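Local structure of interferon alpha/beta receptor 1 (3WCY) at residues S121-D126 with P135-T140; E175-H180 with S187-V192; L322-C327 with D355-T360. The protein joins with IFNAR2 to form the type I interferon receptor that activates JAK-STAT signalling, this chain being the extracellular part of IFNAR1, built from fibronectin type-III domains. All blocks are in the same frame, centred on the assembly; numbering follows the deposited sequence.

Going from the N terminus, interaction 1 closes the crossing from strand 116-121 to strand 138-145 in the second fibronectin type-III domain. Interaction 2 follows in series, folding the segment 187-192 back on strand 171-179, the strand it has just left. These two touch: strands 138-145 and 171-179 are neighbours in one sheet, probably hydrogen-bonded from Ser138 O to Ile179 N and from Thr140 O to Lys177 N. Interaction 3 belongs to the fourth such domain, its centre about 43 Å from that of interaction 1, and pairs strands 321-326 and 358-361 across a longer excursion that includes strands of the opposing sheet. None of the three nests in or crosses another.

Interaction 1: residues S121-D126 with P135-T140; sequences SPPGQD and PSFSYT
Pro122 and Pro123 sit in the connection that carries the chain from strand 116-121 to strand 138-145, and there they meet Phe137, just before the second strand, and Tyr139, near its start. Tyr139 comes in end-first. Its phenol OH lies 3.3 Å from Pro122 CB, with Pro122 CA close behind, while Pro123 CD is 4.3 Å from the same Tyr139 OH. Phe137 and Pro123 reach for each other from opposite directions, and Pro123 CD comes to 3.9 Å from Phe137 CE2. Pro122 CB touches the neighbouring corner of that ring, 4.3 Å from Phe137 CD2. Both aromatic side chains set off the same way, CG anti to the carbonyl carbon (chi1 -61° at Phe137, -51° at Tyr139), which sends the two rings to the proline pair.

In fibronectin type-III terms this is the B-to-C crossing, where the chain passes from one sheet of the sandwich to the other. No hydrogen bond spans the two segments; apolar side chains and the phenol oxygen make the contact. All four touching residues are buried. Pro123 and Tyr139 also rest on Ala178 of strand 171-179, and the Tyr139 ring meets Tyr159 edge-to-face. Neighbouring domains reach the site too: Pro123 touches Asp15 in the first fibronectin type-III range and Pro122 touches Ser245 in the third. At the head of the second segment, Ser136 OG makes a weak hydrogen bond with a polar side chain of the other protein chain in the assembly.

Interaction 2: residues E175-H180 with S187-V192; sequences EVKAIH and SNYSTV
Strand 175-179 and the segment 187-192 run roughly antiparallel, 152° apart over their touching parts, with Val176 facing Ser190 and Ala178 facing Ser187. Ser190 grips Val176 twice: Val176 N donates to Ser190 OG at 3.0 Å, and Ser190 N returns a bond to Val176 O at 3.2 Å. The second donor stands above the carbonyl plane. Further along, Ser187 N to Ala178 O is a weak bond of 2.9 Å.

Tyr189 lies between two side chains of the strand. Over the centre of one face sits Lys177 CB, a CH-pi contact of 3.8 Å to the Tyr189 ring centroid. Over the opposite face, nearer the rim, is Glu175 OE1, the carboxylate turned 25° from the ring plane. Lys177 starts with CG anti to its backbone N (chi1 -174°) and bends at its last torsion, so that NZ makes a weak 3.3 Å hydrogen bond to Ser187 O. Reducing Tyr189 to an alanine would probably leave the Lys177 and Glu175 side chains without the ring that separates them, freer to turn.

Residues 188-192 have polyproline-II-like backbone angles. Ser187 OG bonds Met102 O, Val176 packs on Val107, Val118 and Ile120 of the opposing sheet, and strand 138-145 borders the other edge of strand 175-179, Tyr189 reaching Thr140 and Arg142.

Interaction 3: residues L322-C327 with D355-T360; sequences LVYVNC and DGPEFT
Pro357 CB lies over one face of the Tyr324 ring, 4.1 Å from its centroid, in a CH-pi contact; Glu358 CG approaches the same ring obliquely, 3.6 Å from Tyr324 CD1. The second flat group, the Phe359 ring, has Val323 O at its edge, near the plane, and takes Val325 CG2 obliquely at 3.9 Å from Phe359 CE2. Tyr324 and Pro357 run side by side, pointing the same way. With CG anti to the backbone N (chi1 -154°), the tyrosine carries its phenol end along to Pro357 CG. Its ring and the Glu358 carboxylate are turned only 28° apart.

These side chains hang on a pair of antiparallel strands, B and E of the fourth fibronectin type-III domain, with strand 311-316 completing their three-stranded sheet. Val323 and Phe359 form the hydrogen-bonded pair: Val323 N to Phe359 O is 2.7 Å and nearly straight at the hydrogen, and Phe359 N to Val323 O is 2.9 Å. The pairing fades toward Pro357, whose O accepts only a weak, 3.5 Å bond from Val325 N. There Glu358 is the centre of an inverse gamma turn, and Phe359 N makes a second, weak bond back to Pro357 O.

The two sides of the sheet differ. Leu322, Tyr324, Glu358 and Thr360 share one, where Leu322 CD2 rests 3.8 Å from Glu358 CG and Leu322 CG meets Thr360 OG1. Val323 and Phe359 face the other, their CB atoms 4.0 Å apart, and turn inward to the sandwich core: Val323 and Phe359 both pack on Ile339, and Val323 also reaches Val372. Further along the same segment, Cys327 is disulfide-bonded to Cys332.

Interaction 1: residues S121-D126 with P135-T140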
ATOM      1  N   SER A 121      -2.142  17.132   0.303  1.00 75.50           N
ATOM      2  CA  SER A 121      -1.012  17.312  -0.596  1.00 76.25           C
ATOM      3  C   SER A 121       0.239  17.014   0.261  1.00 83.03           C
ATOM      4  O   SER A 121       0.330  17.528   1.383  1.00 82.96           O
ATOM      5  CB  SER A 121      -0.980  18.731  -1.146  1.00 79.91           C
ATOM      6  OG  SER A 121      -0.435  18.743  -2.453  1.00 89.71           O
ATOM      7  N   PRO A 122       1.166  16.131  -0.198  1.00 80.88           N
ATOM      8  CA  PRO A 122       2.341  15.798   0.628  1.00 81.23           C
ATOM      9  C   PRO A 122       3.319  16.966   0.817  1.00 87.85           C
ATOM     10  O   PRO A 122       3.298  17.887  -0.006  1.00 87.60           O
ATOM     11  CB  PRO A 122       2.988  14.648  -0.148  1.00 82.46           C
ATOM     12  CG  PRO A 122       2.587  14.870  -1.552  1.00 86.71           C
ATOM     13  CD  PRO A 122       1.201  15.421  -1.492  1.00 82.25           C
ATOM     14  N   PRO A 123       4.184  16.960   1.872  1.00 86.54           N
ATOM     15  CA  PRO A 123       5.155  18.063   2.040  1.00 88.43           C
ATOM     16  C   PRO A 123       6.064  18.247   0.806  1.00 97.57           C
ATOM     17  O   PRO A 123       6.764  17.309   0.409  1.00 98.25           O
ATOM     18  CB  PRO A 123       5.950  17.640   3.285  1.00 90.12           C
ATOM     19  CG  PRO A 123       5.088  16.676   3.998  1.00 93.04           C
ATOM     20  CD  PRO A 123       4.338  15.951   2.939  1.00 87.66           C
ATOM     21  N   GLY A 124       5.991  19.420   0.177  1.00 96.79           N
ATOM     22  CA  GLY A 124       6.748  19.737  -1.032  1.00 98.57           C
ATOM     23  C   GLY A 124       5.865  19.847  -2.265  1.00106.46           C
ATOM     24  O   GLY A 124       5.092  18.927  -2.562  1.00104.36           O
ATOM     25  N   GLN A 125       5.997  20.968  -3.015  1.00107.87           N
ATOM     26  CA  GLN A 125       5.187  21.250  -4.216  1.00109.35           C
ATOM     27  C   GLN A 125       5.957  21.331  -5.588  1.00116.16           C
ATOM     28  O   GLN A 125       5.899  22.373  -6.248  1.00117.07           O
ATOM     29  CB  GLN A 125       4.299  22.504  -3.991  1.00111.31           C
ATOM     30  CG  GLN A 125       3.101  22.278  -3.069  1.00129.87           C
ATOM     31  CD  GLN A 125       2.140  23.443  -3.094  1.00152.86           C
ATOM     32  OE1 GLN A 125       1.187  23.481  -3.885  1.00148.51           O
ATOM     33  NE2 GLN A 125       2.362  24.416  -2.222  1.00146.47           N
ATOM     34  N   ASP A 126       6.614  20.249  -6.061  1.00113.10           N
ATOM     35  CA  ASP A 126       6.775  18.968  -5.382  1.00112.76           C
ATOM     36  C   ASP A 126       8.127  18.845  -4.687  1.00116.41           C
ATOM     37  O   ASP A 126       8.229  18.170  -3.661  1.00115.77           O
ATOM     38  CB  ASP A 126       6.468  17.788  -6.302  1.00114.80           C
ATOM     39  CG  ASP A 126       5.010  17.385  -6.235  1.00130.70           C
ATOM     40  OD1 ASP A 126       4.661  16.570  -5.350  1.00132.27           O
ATOM     41  OD2 ASP A 126       4.209  17.919  -7.037  1.00137.43           O
ATOM     42  N   PRO A 135       5.661   7.752  -1.298  1.00 82.18           N
ATOM     43  CA  PRO A 135       4.894   6.533  -0.982  1.00 81.35           C
ATOM     44  C   PRO A 135       5.024   6.085   0.471  1.00 84.81           C
ATOM     45  O   PRO A 135       4.115   5.437   0.998  1.00 83.09           O
ATOM     46  CB  PRO A 135       5.458   5.493  -1.953  1.00 82.64           C
ATOM     47  CG  PRO A 135       6.294   6.265  -2.943  1.00 87.02           C
ATOM     48  CD  PRO A 135       6.795   7.429  -2.192  1.00 83.12           C
ATOM     49  N   SER A 136       6.139   6.454   1.122  1.00 82.77           N
ATOM     50  CA  SER A 136       6.398   6.095   2.513  1.00 83.34           C
ATOM     51  C   SER A 136       5.456   6.810   3.478  1.00 86.73           C
ATOM     52  O   SER A 136       4.971   6.170   4.412  1.00 86.95           O
ATOM     53  CB  SER A 136       7.858   6.348   2.882  1.00 87.99           C
ATOM     54  OG  SER A 136       8.725   5.397   2.281  1.00 96.36           O
ATOM     55  N   PHE A 137       5.161   8.110   3.222  1.00 81.81           N
ATOM     56  CA  PHE A 137       4.284   8.954   4.041  1.00 81.10           C
ATOM     57  C   PHE A 137       2.901   8.379   4.316  1.00 84.93           C
ATOM     58  O   PHE A 137       2.262   7.802   3.438  1.00 83.38           O
ATOM     59  CB  PHE A 137       4.107  10.357   3.434  1.00 82.57           C
ATOM     60  CG  PHE A 137       5.329  11.227   3.258  1.00 84.46           C
ATOM     61  CD1 PHE A 137       6.273  11.345   4.271  1.00 88.36           C
ATOM     62  CD2 PHE A 137       5.478  12.016   2.127  1.00 86.07           C
ATOM     63  CE1 PHE A 137       7.390  12.171   4.114  1.00 89.58           C
ATOM     64  CE2 PHE A 137       6.582  12.858   1.983  1.00 89.43           C
ATOM     65  CZ  PHE A 137       7.527  12.932   2.980  1.00 88.21           C
ATOM     66  N   SER A 138       2.441   8.578   5.546  1.00 83.11           N
ATOM     67  CA  SER A 138       1.116   8.211   6.037  1.00 82.88           C
ATOM     68  C   SER A 138       0.560   9.490   6.647  1.00 85.28           C
ATOM     69  O   SER A 138       1.326  10.423   6.892  1.00 84.82           O
ATOM     70  CB  SER A 138       1.210   7.115   7.095  1.00 87.58           C
ATOM     71  OG  SER A 138      -0.068   6.785   7.618  1.00 97.15           O
ATOM     72  N   TYR A 139      -0.762   9.557   6.847  1.00 81.54           N
ATOM     73  CA  TYR A 139      -1.416  10.742   7.413  1.00 81.79           C
ATOM     74  C   TYR A 139      -2.401  10.370   8.506  1.00 87.22           C
ATOM     75  O   TYR A 139      -2.975   9.276   8.481  1.00 87.21           O
ATOM     76  CB  TYR A 139      -2.080  11.608   6.312  1.00 81.46           C
ATOM     77  CG  TYR A 139      -1.139  11.940   5.173  1.00 81.17           C
ATOM     78  CD1 TYR A 139      -0.250  13.007   5.265  1.00 82.62           C
ATOM     79  CD2 TYR A 139      -1.084  11.140   4.030  1.00 80.95           C
ATOM     80  CE1 TYR A 139       0.650  13.290   4.238  1.00 81.87           C
ATOM     81  CE2 TYR A 139      -0.184  11.411   2.998  1.00 81.07           C
ATOM     82  CZ  TYR A 139       0.682  12.487   3.109  1.00 87.30           C
ATOM     83  OH  TYR A 139       1.580  12.758   2.107  1.00 87.42           O
ATOM     84  N   THR A 140      -2.547  11.254   9.498  1.00 84.45           N
ATOM     85  CA  THR A 140      -3.468  11.076  10.624  1.00 85.04           C
ATOM     86  C   THR A 140      -4.369  12.316  10.662  1.00 88.46           C
ATOM     87  O   THR A 140      -3.865  13.439  10.757  1.00 88.31           O
ATOM     88  CB  THR A 140      -2.710  10.867  11.958  1.00 95.35           C
ATOM     89  OG1 THR A 140      -2.055  12.081  12.329  1.00 98.29           O
ATOM     90  CG2 THR A 140      -1.706   9.726  11.913  1.00 91.19           C
TER

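Interaction 2: residues E175-H180 with S187-V192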
ATOM      1  N   GLU A 175      -7.479  18.770  11.271  1.00 81.67           N
ATOM      2  CA  GLU A 175      -6.036  18.818  11.510  1.00 81.61           C
ATOM      3  C   GLU A 175      -5.381  17.552  10.919  1.00 85.15           C
ATOM      4  O   GLU A 175      -5.734  16.435  11.310  1.00 84.43           O
ATOM      5  CB  GLU A 175      -5.746  18.943  13.015  1.00 84.22           C
ATOM      6  CG  GLU A 175      -4.871  20.138  13.364  1.00 96.99           C
ATOM      7  CD  GLU A 175      -4.412  20.263  14.809  1.00109.42           C
ATOM      8  OE1 GLU A 175      -4.735  19.368  15.626  1.00 97.52           O
ATOM      9  OE2 GLU A 175      -3.707  21.254  15.118  1.00 89.61           O
ATOM     10  N   VAL A 176      -4.461  17.730   9.947  1.00 81.84           N
ATOM     11  CA  VAL A 176      -3.776  16.628   9.254  1.00 81.26           C
ATOM     12  C   VAL A 176      -2.279  16.648   9.544  1.00 86.99           C
ATOM     13  O   VAL A 176      -1.614  17.664   9.332  1.00 87.33           O
ATOM     14  CB  VAL A 176      -4.069  16.606   7.725  1.00 83.80           C
ATOM     15  CG1 VAL A 176      -3.383  15.433   7.033  1.00 82.36           C
ATOM     16  CG2 VAL A 176      -5.567  16.585   7.444  1.00 83.57           C
ATOM     17  N   LYS A 177      -1.760  15.505  10.002  1.00 84.36           N
ATOM     18  CA  LYS A 177      -0.358  15.274  10.331  1.00 84.86           C
ATOM     19  C   LYS A 177       0.273  14.350   9.268  1.00 90.56           C
ATOM     20  O   LYS A 177      -0.315  13.317   8.913  1.00 89.76           O
ATOM     21  CB  LYS A 177      -0.273  14.622  11.726  1.00 87.01           C
ATOM     22  CG  LYS A 177       1.123  14.436  12.302  1.00 94.54           C
ATOM     23  CD  LYS A 177       1.052  13.727  13.653  1.00106.97           C
ATOM     24  CE  LYS A 177       2.245  13.985  14.553  1.00119.63           C
ATOM     25  NZ  LYS A 177       2.198  15.330  15.193  1.00122.70           N
ATOM     26  N   ALA A 178       1.466  14.722   8.766  1.00 88.05           N
ATOM     27  CA  ALA A 178       2.200  13.886   7.816  1.00 87.37           C
ATOM     28  C   ALA A 178       3.222  13.092   8.602  1.00 93.30           C
ATOM     29  O   ALA A 178       4.007  13.664   9.364  1.00 93.36           O
ATOM     30  CB  ALA A 178       2.891  14.739   6.766  1.00 87.95           C
ATOM     31  N   ILE A 179       3.183  11.770   8.475  1.00 91.83           N
ATOM     32  CA  ILE A 179       4.135  10.922   9.193  1.00 93.36           C
ATOM     33  C   ILE A 179       4.960  10.043   8.267  1.00 99.91           C
ATOM     34  O   ILE A 179       4.437   9.579   7.256  1.00 98.74           O
ATOM     35  CB  ILE A 179       3.511  10.155  10.394  1.00 96.76           C
ATOM     36  CG1 ILE A 179       2.204   9.420  10.010  1.00 96.26           C
ATOM     37  CG2 ILE A 179       3.298  11.102  11.583  1.00 98.56           C
ATOM     38  CD1 ILE A 179       1.829   8.232  10.927  1.00102.34           C
ATOM     39  N   HIS A 180       6.262   9.864   8.586  1.00 99.90           N
ATOM     40  CA  HIS A 180       7.197   8.980   7.870  1.00100.72           C
ATOM     41  C   HIS A 180       7.354   7.747   8.797  1.00106.26           C
ATOM     42  O   HIS A 180       8.206   7.768   9.693  1.00106.90           O
ATOM     43  CB  HIS A 180       8.560   9.677   7.622  1.00102.64           C
ATOM     44  CG  HIS A 180       9.384   9.086   6.509  1.00106.03           C
ATOM     45  ND1 HIS A 180       9.315   7.733   6.176  1.00107.33           N
ATOM     46  CD2 HIS A 180      10.291   9.683   5.699  1.00108.24           C
ATOM     47  CE1 HIS A 180      10.166   7.563   5.176  1.00106.47           C
ATOM     48  NE2 HIS A 180      10.778   8.704   4.853  1.00107.40           N
ATOM     49  N   SER A 187       5.683  15.236  11.142  1.00101.01           N
ATOM     50  CA  SER A 187       5.381  16.643  10.864  1.00 99.95           C
ATOM     51  C   SER A 187       4.492  17.280  11.938  1.00101.64           C
ATOM     52  O   SER A 187       3.637  16.601  12.514  1.00100.72           O
ATOM     53  CB  SER A 187       4.689  16.762   9.509  1.00101.33           C
ATOM     54  OG  SER A 187       4.943  18.009   8.889  1.00108.19           O
ATOM     55  N   ASN A 188       4.669  18.598  12.181  1.00 97.04           N
ATOM     56  CA  ASN A 188       3.813  19.353  13.099  1.00 96.99           C
ATOM     57  C   ASN A 188       2.443  19.425  12.417  1.00 97.78           C
ATOM     58  O   ASN A 188       2.405  19.602  11.201  1.00 97.50           O
ATOM     59  CB  ASN A 188       4.357  20.783  13.314  1.00 99.68           C
ATOM     60  CG  ASN A 188       5.575  20.912  14.211  1.00128.20           C
ATOM     61  OD1 ASN A 188       5.941  20.006  14.976  1.00123.95           O
ATOM     62  ND2 ASN A 188       6.212  22.074  14.163  1.00120.89           N
ATOM     63  N   TYR A 189       1.329  19.252  13.167  1.00 91.47           N
ATOM     64  CA  TYR A 189      -0.035  19.308  12.605  1.00 88.46           C
ATOM     65  C   TYR A 189      -0.265  20.596  11.795  1.00 89.83           C
ATOM     66  O   TYR A 189       0.301  21.647  12.120  1.00 90.18           O
ATOM     67  CB  TYR A 189      -1.094  19.224  13.715  1.00 89.10           C
ATOM     68  CG  TYR A 189      -1.565  17.830  14.060  1.00 88.94           C
ATOM     69  CD1 TYR A 189      -1.025  17.141  15.140  1.00 91.38           C
ATOM     70  CD2 TYR A 189      -2.607  17.232  13.360  1.00 88.57           C
ATOM     71  CE1 TYR A 189      -1.485  15.873  15.495  1.00 91.82           C
ATOM     72  CE2 TYR A 189      -3.083  15.968  13.707  1.00 89.30           C
ATOM     73  CZ  TYR A 189      -2.513  15.287  14.772  1.00 97.63           C
ATOM     74  OH  TYR A 189      -2.955  14.028  15.109  1.00 97.75           O
ATOM     75  N   SER A 190      -1.096  20.508  10.747  1.00 83.46           N
ATOM     76  CA  SER A 190      -1.435  21.643   9.892  1.00 82.48           C
ATOM     77  C   SER A 190      -2.271  22.685  10.654  1.00 86.30           C
ATOM     78  O   SER A 190      -2.856  22.360  11.699  1.00 86.86           O
ATOM     79  CB  SER A 190      -2.196  21.163   8.660  1.00 84.82           C
ATOM     80  OG  SER A 190      -3.305  20.357   9.022  1.00 92.61           O
ATOM     81  N   THR A 191      -2.315  23.940  10.143  1.00 81.29           N
ATOM     82  CA  THR A 191      -3.131  24.999  10.744  1.00 81.10           C
ATOM     83  C   THR A 191      -4.572  24.504  10.675  1.00 83.61           C
ATOM     84  O   THR A 191      -4.964  23.928   9.652  1.00 82.91           O
ATOM     85  CB  THR A 191      -2.937  26.341  10.003  1.00 87.68           C
ATOM     86  OG1 THR A 191      -1.586  26.780  10.144  1.00 89.84           O
ATOM     87  CG2 THR A 191      -3.848  27.426  10.521  1.00 84.48           C
ATOM     88  N   VAL A 192      -5.327  24.642  11.779  1.00 79.81           N
ATOM     89  CA  VAL A 192      -6.719  24.188  11.833  1.00 78.75           C
ATOM     90  C   VAL A 192      -7.580  24.798  10.700  1.00 80.29           C
ATOM     91  O   VAL A 192      -7.401  25.962  10.339  1.00 78.81           O
ATOM     92  CB  VAL A 192      -7.349  24.284  13.254  1.00 83.31           C
ATOM     93  CG1 VAL A 192      -7.547  25.732  13.688  1.00 84.53           C
ATOM     94  CG2 VAL A 192      -8.661  23.513  13.344  1.00 82.63           C
TER

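Interaction 3: residues L322-C327 with D355-T360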
ATOM      1  N   LEU A 322      -8.106 -30.234  22.981  1.00114.68           N
ATOM      2  CA  LEU A 322      -6.913 -29.901  22.202  1.00111.69           C
ATOM      3  C   LEU A 322      -7.161 -30.067  20.706  1.00111.08           C
ATOM      4  O   LEU A 322      -7.691 -31.087  20.272  1.00110.57           O
ATOM      5  CB  LEU A 322      -5.714 -30.749  22.647  1.00112.51           C
ATOM      6  CG  LEU A 322      -4.383 -30.015  22.798  1.00116.42           C
ATOM      7  CD1 LEU A 322      -3.469 -30.751  23.760  1.00118.10           C
ATOM      8  CD2 LEU A 322      -3.687 -29.822  21.443  1.00116.78           C
ATOM      9  N   VAL A 323      -6.784 -29.043  19.930  1.00104.83           N
ATOM     10  CA  VAL A 323      -6.950 -28.981  18.475  1.00102.63           C
ATOM     11  C   VAL A 323      -5.573 -28.788  17.814  1.00105.57           C
ATOM     12  O   VAL A 323      -4.822 -27.897  18.216  1.00104.34           O
ATOM     13  CB  VAL A 323      -7.967 -27.865  18.068  1.00105.09           C
ATOM     14  CG1 VAL A 323      -8.101 -27.749  16.555  1.00103.01           C
ATOM     15  CG2 VAL A 323      -9.337 -28.099  18.695  1.00106.78           C
ATOM     16  N   TYR A 324      -5.243 -29.628  16.816  1.00102.49           N
ATOM     17  CA  TYR A 324      -3.981 -29.517  16.086  1.00101.22           C
ATOM     18  C   TYR A 324      -4.184 -29.241  14.598  1.00105.84           C
ATOM     19  O   TYR A 324      -4.806 -30.039  13.896  1.00105.20           O
ATOM     20  CB  TYR A 324      -3.057 -30.734  16.296  1.00102.54           C
ATOM     21  CG  TYR A 324      -1.596 -30.385  16.110  1.00102.54           C
ATOM     22  CD1 TYR A 324      -0.749 -30.247  17.203  1.00105.19           C
ATOM     23  CD2 TYR A 324      -1.074 -30.131  14.844  1.00101.44           C
ATOM     24  CE1 TYR A 324       0.586 -29.873  17.041  1.00105.31           C
ATOM     25  CE2 TYR A 324       0.249 -29.733  14.672  1.00101.37           C
ATOM     26  CZ  TYR A 324       1.081 -29.618  15.772  1.00109.12           C
ATOM     27  OH  TYR A 324       2.393 -29.249  15.593  1.00106.76           O
ATOM     28  N   VAL A 325      -3.615 -28.125  14.120  1.00103.60           N
ATOM     29  CA  VAL A 325      -3.669 -27.709  12.716  1.00102.94           C
ATOM     30  C   VAL A 325      -2.374 -28.134  12.040  1.00108.25           C
ATOM     31  O   VAL A 325      -1.292 -27.789  12.507  1.00107.51           O
ATOM     32  CB  VAL A 325      -3.912 -26.188  12.532  1.00106.01           C
ATOM     33  CG1 VAL A 325      -4.362 -25.885  11.108  1.00104.74           C
ATOM     34  CG2 VAL A 325      -4.921 -25.651  13.539  1.00107.04           C
ATOM     35  N   ASN A 326      -2.484 -28.880  10.946  1.00106.81           N
ATOM     36  CA  ASN A 326      -1.320 -29.343  10.203  1.00106.43           C
ATOM     37  C   ASN A 326      -1.368 -28.784   8.789  1.00114.01           C
ATOM     38  O   ASN A 326      -2.335 -29.053   8.075  1.00113.67           O
ATOM     39  CB  ASN A 326      -1.279 -30.876  10.183  1.00101.61           C
ATOM     40  CG  ASN A 326      -0.881 -31.511  11.492  1.00 99.86           C
ATOM     41  OD1 ASN A 326       0.283 -31.458  11.906  1.00 86.83           O
ATOM     42  ND2 ASN A 326      -1.823 -32.193  12.135  1.00 87.38           N
ATOM     43  N   CYS A 327      -0.344 -27.993   8.387  1.00113.61           N
ATOM     44  CA  CYS A 327      -0.253 -27.442   7.027  1.00114.54           C
ATOM     45  C   CYS A 327       0.022 -28.572   6.019  1.00119.61           C
ATOM     46  O   CYS A 327       0.714 -29.540   6.352  1.00119.35           O
ATOM     47  CB  CYS A 327       0.797 -26.336   6.934  1.00114.91           C
ATOM     48  SG  CYS A 327       2.509 -26.901   7.144  1.00119.35           S
ATOM     49  N   ASP A 355      -0.343 -18.504  17.729  1.00107.64           N
ATOM     50  CA  ASP A 355       0.991 -18.422  17.134  1.00106.35           C
ATOM     51  C   ASP A 355       1.355 -19.765  16.528  1.00109.27           C
ATOM     52  O   ASP A 355       1.618 -19.844  15.326  1.00107.84           O
ATOM     53  CB  ASP A 355       2.023 -17.977  18.187  1.00109.27           C
ATOM     54  CG  ASP A 355       1.468 -16.952  19.159  1.00121.67           C
ATOM     55  OD1 ASP A 355       1.259 -15.786  18.739  1.00122.26           O
ATOM     56  OD2 ASP A 355       1.157 -17.334  20.312  1.00127.31           O
ATOM     57  N   GLY A 356       1.315 -20.809  17.354  1.00106.60           N
ATOM     58  CA  GLY A 356       1.602 -22.180  16.949  1.00105.95           C
ATOM     59  C   GLY A 356       0.363 -22.942  16.514  1.00108.05           C
ATOM     60  O   GLY A 356      -0.722 -22.358  16.415  1.00108.19           O
ATOM     61  N   PRO A 357       0.475 -24.261  16.253  1.00102.50           N
ATOM     62  CA  PRO A 357      -0.704 -25.021  15.807  1.00101.78           C
ATOM     63  C   PRO A 357      -1.518 -25.663  16.934  1.00104.90           C
ATOM     64  O   PRO A 357      -2.670 -26.036  16.716  1.00104.46           O
ATOM     65  CB  PRO A 357      -0.103 -26.070  14.870  1.00102.88           C
ATOM     66  CG  PRO A 357       1.390 -26.091  15.176  1.00107.36           C
ATOM     67  CD  PRO A 357       1.675 -25.116  16.273  1.00103.81           C
ATOM     68  N   GLU A 358      -0.915 -25.812  18.121  1.00101.22           N
ATOM     69  CA  GLU A 358      -1.549 -26.407  19.287  1.00102.65           C
ATOM     70  C   GLU A 358      -2.548 -25.447  19.965  1.00105.17           C
ATOM     71  O   GLU A 358      -2.176 -24.666  20.850  1.00104.59           O
ATOM     72  CB  GLU A 358      -0.488 -26.911  20.274  1.00105.40           C
ATOM     73  CG  GLU A 358      -0.379 -28.418  20.333  1.00118.81           C
ATOM     74  CD  GLU A 358       0.488 -28.914  21.470  1.00144.70           C
ATOM     75  OE1 GLU A 358       1.710 -29.075  21.254  1.00143.54           O
ATOM     76  OE2 GLU A 358      -0.049 -29.117  22.584  1.00139.68           O
ATOM     77  N   PHE A 359      -3.816 -25.505  19.514  1.00100.38           N
ATOM     78  CA  PHE A 359      -4.944 -24.738  20.049  1.00 99.92           C
ATOM     79  C   PHE A 359      -5.554 -25.569  21.169  1.00103.65           C
ATOM     80  O   PHE A 359      -5.699 -26.780  21.019  1.00103.96           O
ATOM     81  CB  PHE A 359      -6.005 -24.497  18.960  1.00100.72           C
ATOM     82  CG  PHE A 359      -5.700 -23.406  17.964  1.00100.12           C
ATOM     83  CD1 PHE A 359      -6.317 -22.164  18.059  1.00103.37           C
ATOM     84  CD2 PHE A 359      -4.825 -23.629  16.909  1.00100.25           C
ATOM     85  CE1 PHE A 359      -6.046 -21.158  17.122  1.00102.43           C
ATOM     86  CE2 PHE A 359      -4.551 -22.622  15.978  1.00101.27           C
ATOM     87  CZ  PHE A 359      -5.160 -21.392  16.091  1.00 99.38           C
ATOM     88  N   THR A 360      -5.892 -24.937  22.288  1.00100.12           N
ATOM     89  CA  THR A 360      -6.482 -25.640  23.421  1.00102.05           C
ATOM     90  C   THR A 360      -7.831 -25.014  23.771  1.00106.40           C
ATOM     91  O   THR A 360      -7.879 -23.923  24.352  1.00106.98           O
ATOM     92  CB  THR A 360      -5.459 -25.751  24.576  1.00110.65           C
ATOM     93  OG1 THR A 360      -4.320 -26.486  24.118  1.00110.16           O
ATOM     94  CG2 THR A 360      -6.031 -26.427  25.816  1.00110.97           C
TER